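PDB 4AKS: thiazoline oxidase/subtilisin-like protease from Prochloron didemni, which probably cleaves and macrocyclises precursor peptides in patellamide biosynthesis, through the subtilisin-like macrocyclase domain of PatG. Local coordinates for residues A[326-331]-A[351-356]; A[240-245]-A[266-271]. One frame throughout, in Å; residues are numbered along the deposited sequence.

Contact 1 of 2, residues A[326-331]-A[351-356]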
loop_
_atom_site.group_PDB
_atom_site.type_symbol
_atom_site.label_atom_id
_atom_site.label_comp_id
_atom_site.label_asym_id
_atom_site.label_seq_id
_atom_site.Cartn_x
_atom_site.Cartn_y
_atom_site.Cartn_z
ATOM N N LEU A 326 -11.946 2.281 -12.321
ATOM C CA LEU A 326 -11.497 3.272 -13.283
ATOM C C LEU A 326 -12.681 3.896 -14.001
ATOM O O LEU A 326 -12.708 5.089 -14.194
ATOM C CB LEU A 326 -10.512 2.666 -14.293
ATOM C CG LEU A 326 -9.103 2.331 -13.793
ATOM C CD1 LEU A 326 -8.320 1.610 -14.889
ATOM C CD2 LEU A 326 -8.330 3.562 -13.341
ATOM N N LYS A 327 -13.668 3.101 -14.384
ATOM C CA LYS A 327 -14.768 3.653 -15.164
ATOM C C LYS A 327 -15.739 4.493 -14.316
ATOM O O LYS A 327 -16.411 5.345 -14.856
ATOM C CB LYS A 327 -15.474 2.586 -16.010
ATOM C CG LYS A 327 -16.378 1.592 -15.287
ATOM C CD LYS A 327 -17.614 1.266 -16.145
ATOM C CE LYS A 327 -18.199 -0.119 -15.842
ATOM N NZ LYS A 327 -17.344 -1.229 -16.371
ATOM N N THR A 328 -15.776 4.293 -12.997
ATOM C CA THR A 328 -16.677 5.081 -12.152
ATOM C C THR A 328 -16.002 6.257 -11.456
ATOM O O THR A 328 -16.676 7.030 -10.800
ATOM C CB THR A 328 -17.381 4.207 -11.092
ATOM O OG1 THR A 328 -16.407 3.632 -10.199
ATOM C CG2 THR A 328 -18.186 3.109 -11.778
ATOM N N ALA A 329 -14.680 6.371 -11.580
ATOM C CA ALA A 329 -13.927 7.447 -10.955
ATOM C C ALA A 329 -14.445 8.794 -11.427
ATOM O O ALA A 329 -14.754 8.966 -12.587
ATOM C CB ALA A 329 -12.429 7.310 -11.253
ATOM N N ILE A 330 -14.505 9.747 -10.507
ATOM C CA ILE A 330 -15.100 11.052 -10.745
ATOM C C ILE A 330 -14.040 12.044 -11.209
ATOM O O ILE A 330 -13.190 12.418 -10.421
ATOM C CB ILE A 330 -15.748 11.582 -9.438
ATOM C CG1 ILE A 330 -16.872 10.632 -8.988
ATOM C CG2 ILE A 330 -16.245 13.010 -9.606
ATOM C CD1 ILE A 330 -17.145 10.710 -7.490
ATOM N N PRO A 331 -14.108 12.518 -12.470
ATOM C CA PRO A 331 -13.041 13.385 -13.011
ATOM C C PRO A 331 -12.718 14.620 -12.159
ATOM O O PRO A 331 -13.555 15.507 -12.022
ATOM C CB PRO A 331 -13.592 13.830 -14.369
ATOM C CG PRO A 331 -14.584 12.790 -14.746
ATOM C CD PRO A 331 -15.173 12.279 -13.459
ATOM N N PRO A 351 -19.119 4.191 -4.175
ATOM C CA PRO A 351 -20.542 3.913 -4.483
ATOM C C PRO A 351 -20.801 3.514 -5.943
ATOM O O PRO A 351 -21.541 2.571 -6.191
ATOM C CB PRO A 351 -21.243 5.226 -4.132
ATOM C CG PRO A 351 -20.370 5.831 -3.070
ATOM C CD PRO A 351 -18.959 5.485 -3.473
ATOM N N GLY A 352 -20.163 4.190 -6.900
ATOM C CA GLY A 352 -20.257 3.786 -8.314
ATOM C C GLY A 352 -19.684 2.395 -8.561
ATOM O O GLY A 352 -20.309 1.567 -9.236
ATOM N N ALA A 353 -18.512 2.108 -7.983
ATOM C CA ALA A 353 -17.901 0.792 -8.163
ATOM C C ALA A 353 -18.783 -0.337 -7.595
ATOM O O ALA A 353 -18.914 -1.383 -8.202
ATOM C CB ALA A 353 -16.515 0.757 -7.533
ATOM N N MET A 354 -19.374 -0.109 -6.434
ATOM C CA MET A 354 -20.294 -1.070 -5.817
ATOM C C MET A 354 -21.510 -1.351 -6.694
ATOM O O MET A 354 -21.992 -2.482 -6.755
ATOM C CB MET A 354 -20.765 -0.554 -4.449
ATOM C CG MET A 354 -19.648 -0.440 -3.411
ATOM S SD MET A 354 -19.119 -2.051 -2.825
ATOM C CE MET A 354 -20.469 -2.459 -1.721
ATOM N N LYS A 355 -22.003 -0.325 -7.378
ATOM C CA LYS A 355 -23.104 -0.506 -8.310
ATOM C C LYS A 355 -22.707 -1.390 -9.497
ATOM O O LYS A 355 -23.442 -2.307 -9.882
ATOM C CB LYS A 355 -23.605 0.846 -8.829
ATOM C CG LYS A 355 -24.978 0.738 -9.479
ATOM C CD LYS A 355 -25.613 2.069 -9.825
ATOM C CE LYS A 355 -26.958 1.870 -10.519
ATOM N NZ LYS A 355 -27.930 2.925 -10.126
ATOM N N VAL A 356 -21.546 -1.108 -10.082
ATOM C CA VAL A 356 -21.081 -1.856 -11.243
ATOM C C VAL A 356 -20.822 -3.318 -10.871
ATOM O O VAL A 356 -21.224 -4.230 -11.592
ATOM C CB VAL A 356 -19.795 -1.214 -11.842
ATOM C CG1 VAL A 356 -19.122 -2.144 -12.847
ATOM C CG2 VAL A 356 -20.137 0.129 -12.490
#
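Thr328 lays its methyl group over the backbone of helix 350-358 at Gly352, with CG2 3.6 Å from Gly352 C. The same methyl meets Val356 one turn further on, CG2 to CG2 at 3.6 Å. Here the threonine and valine side chains run past each other in opposite directions. Gly352 is what permits the approach. Its CA lies 5.4 Å from the CA of Thr328, and a CB on it would run into the threonine CB. The hydroxyl sits between the backbone N and the carbonyl carbon of its own residue (chi1 63°). From there OG1 hydrogen-bonds back to Ala324 O in helix 318-328. OG1 also lies 3.4 Å from Ala353 N, but the angle is too poor for a hydrogen bond. At the outer edge Lys327 and Val356 reach toward each other end to end, with Lys327 CE 3.7 Å from Val356 CG1. The lysine chain bends at chi2 and chi4 and brings CE against both valine methyls. With an alanine at Thr328, Val356 CG2 would probably lose one of its two neighbours, keeping Lys327 CE, and Ala324 O would lose its side-chain donor. Asn349 joins the two helices by another route, since its side chain bonds both Thr328 O and Gly352 N. The contact is part of the C-terminal helical packing of this subtilase-type domain. Its chemistry is almost wholly van der Waals: the segments meet through methyl and methylene groups and the Gly352 backbone, while the polar link between them runs through Asn349.

Contact 2 of 2, residues A[240-245]-A[266-271]; sequences GTLAVG and EGILAP
Strands 241-247 and 267-271 run parallel, with local axes 4.6 Å apart at closest and 41° between their directions, and four backbone hydrogen bonds join them. Ala243 gives its N-H to Glu266 O at 3.3 Å and takes Ile268 N on its own O at 3.0 Å. Gly245 repeats the pattern, from its N to Ile268 O at 2.9 Å and from Ala270 N to its O at 3.1 Å. Ala243 thus pairs with Gly267, Val244 with Ile268 and Gly245 with Leu269. The other edge of strand 241-247 bonds to strand 219-223. Strand 267-271 is the outermost on this side of the parallel sheet at the core of the subtilisin-like alpha/beta fold. Val244 and Ile268 stand side by side on one face, pointing the same way, their CG2 methyls 4.1 Å apart. Leu242 comes in at a slant, and its CD1 meets Ile268 CG2 at 3.9 Å. The isoleucine holds CG1 opposite its backbone N (chi1 -168°), which turns CG2 toward the neighbouring strand. Helix 291-311 packs against Leu242, Val244 and Ala270 here, and helix 318-328 against Leu242 and Ile268. On the face of Ala243 and Leu269, the leucine CD2 lies over the backbone of Gly245, 3.4 Å from Gly245 C. A CB on that glycine would clash with it.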
loop_
_atom_site.group_PDB
_atom_site.type_symbol
_atom_site.label_atom_id
_atom_site.label_comp_id
_atom_site.label_asym_id
_atom_site.label_seq_id
_atom_site.Cartn_x
_atom_site.Cartn_y
_atom_site.Cartn_z
ATOM N N GLY A 240 -3.561 -3.325 -17.072
ATOM C CA GLY A 240 -3.813 -4.186 -15.899
ATOM C C GLY A 240 -3.007 -3.840 -14.646
ATOM O O GLY A 240 -3.007 -4.592 -13.642
ATOM N N THR A 241 -2.254 -2.742 -14.737
ATOM C CA THR A 241 -1.736 -2.024 -13.575
ATOM C C THR A 241 -2.751 -0.968 -13.142
ATOM O O THR A 241 -3.245 -0.215 -13.975
ATOM C CB THR A 241 -0.430 -1.290 -13.906
ATOM O OG1 THR A 241 0.626 -2.239 -14.076
ATOM C CG2 THR A 241 -0.060 -0.311 -12.813
ATOM N N LEU A 242 -3.054 -0.893 -11.854
ATOM C CA LEU A 242 -3.820 0.233 -11.339
ATOM C C LEU A 242 -2.840 1.263 -10.803
ATOM O O LEU A 242 -2.206 1.050 -9.760
ATOM C CB LEU A 242 -4.801 -0.214 -10.261
ATOM C CG LEU A 242 -5.670 0.877 -9.633
ATOM C CD1 LEU A 242 -6.755 1.290 -10.635
ATOM C CD2 LEU A 242 -6.299 0.417 -8.325
ATOM N N ALA A 243 -2.694 2.359 -11.542
ATOM C CA ALA A 243 -1.784 3.446 -11.189
ATOM C C ALA A 243 -2.527 4.418 -10.293
ATOM O O ALA A 243 -3.658 4.777 -10.587
ATOM C CB ALA A 243 -1.308 4.154 -12.447
ATOM N N VAL A 244 -1.906 4.871 -9.212
ATOM C CA VAL A 244 -2.609 5.720 -8.252
ATOM C C VAL A 244 -1.885 7.040 -8.004
ATOM O O VAL A 244 -0.702 7.052 -7.664
ATOM C CB VAL A 244 -2.814 4.986 -6.921
ATOM C CG1 VAL A 244 -3.707 5.813 -6.009
ATOM C CG2 VAL A 244 -3.437 3.617 -7.174
ATOM N N GLY A 245 -2.612 8.134 -8.168
ATOM C CA GLY A 245 -2.144 9.483 -7.839
ATOM C C GLY A 245 -2.735 9.975 -6.525
ATOM O O GLY A 245 -3.754 9.461 -6.051
ATOM N N GLU A 266 -5.094 4.955 -17.269
ATOM C CA GLU A 266 -5.343 3.827 -16.383
ATOM C C GLU A 266 -4.927 4.136 -14.961
ATOM O O GLU A 266 -4.391 3.262 -14.223
ATOM C CB GLU A 266 -4.661 2.581 -16.938
ATOM C CG GLU A 266 -5.514 1.948 -18.034
ATOM C CD GLU A 266 -4.749 1.106 -19.045
ATOM O OE1 GLU A 266 -3.541 0.854 -18.853
ATOM O OE2 GLU A 266 -5.374 0.692 -20.047
ATOM N N GLY A 267 -5.225 5.380 -14.569
ATOM C CA GLY A 267 -4.958 5.841 -13.222
ATOM C C GLY A 267 -6.169 6.392 -12.510
ATOM O O GLY A 267 -7.153 6.760 -13.126
ATOM N N ILE A 268 -6.064 6.444 -11.190
ATOM C CA ILE A 268 -7.141 6.850 -10.331
ATOM C C ILE A 268 -6.527 7.679 -9.203
ATOM O O ILE A 268 -5.375 7.477 -8.839
ATOM C CB ILE A 268 -7.892 5.598 -9.813
ATOM C CG1 ILE A 268 -9.205 5.975 -9.132
ATOM C CG2 ILE A 268 -7.023 4.751 -8.876
ATOM C CD1 ILE A 268 -10.055 4.769 -8.763
ATOM N N LEU A 269 -7.271 8.644 -8.680
ATOM C CA LEU A 269 -6.789 9.449 -7.563
ATOM C C LEU A 269 -7.437 8.978 -6.292
ATOM O O LEU A 269 -8.618 8.646 -6.274
ATOM C CB LEU A 269 -7.081 10.930 -7.755
ATOM C CG LEU A 269 -6.293 11.609 -8.865
ATOM C CD1 LEU A 269 -6.986 12.909 -9.300
ATOM C CD2 LEU A 269 -4.866 11.876 -8.398
ATOM N N ALA A 270 -6.665 8.987 -5.220
ATOM C CA ALA A 270 -7.150 8.658 -3.897
ATOM C C ALA A 270 -6.469 9.586 -2.878
ATOM O O ALA A 270 -5.460 10.220 -3.196
ATOM C CB ALA A 270 -6.860 7.199 -3.583
ATOM N N PRO A 271 -7.027 9.691 -1.662
ATOM C CA PRO A 271 -6.399 10.550 -0.648
ATOM C C PRO A 271 -4.926 10.188 -0.434
ATOM O O PRO A 271 -4.595 9.017 -0.208
ATOM C CB PRO A 271 -7.208 10.248 0.610
ATOM C CG PRO A 271 -8.547 9.812 0.101
ATOM C CD PRO A 271 -8.244 9.036 -1.146
#

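In the fold
Contact 2 closes before contact 1 opens along the chain, and their centres are 13 Å apart. They touch through helix 318-328 and the turn after it. Leu326 CD2 packs 3.9 Å from Leu242 CD1 and 3.4 Å from Gly267 O, while Ala329 CB lies 4.1 Å from Ile268 CG1. Thus 326-331 meets helix 350-358 through Thr328 and Lys327, and the sheet edge through Leu326 and Ala329. Contact 2 is buried, its centre about 12 Å from the centre of the chain; contact 1 lies at the surface, its centre about 21 Å from it. Ser292, His127 and Asp57 probably form a subtilisin-type catalytic triad. Ser292 lies at the start of helix 291-311, which also packs on contact 2.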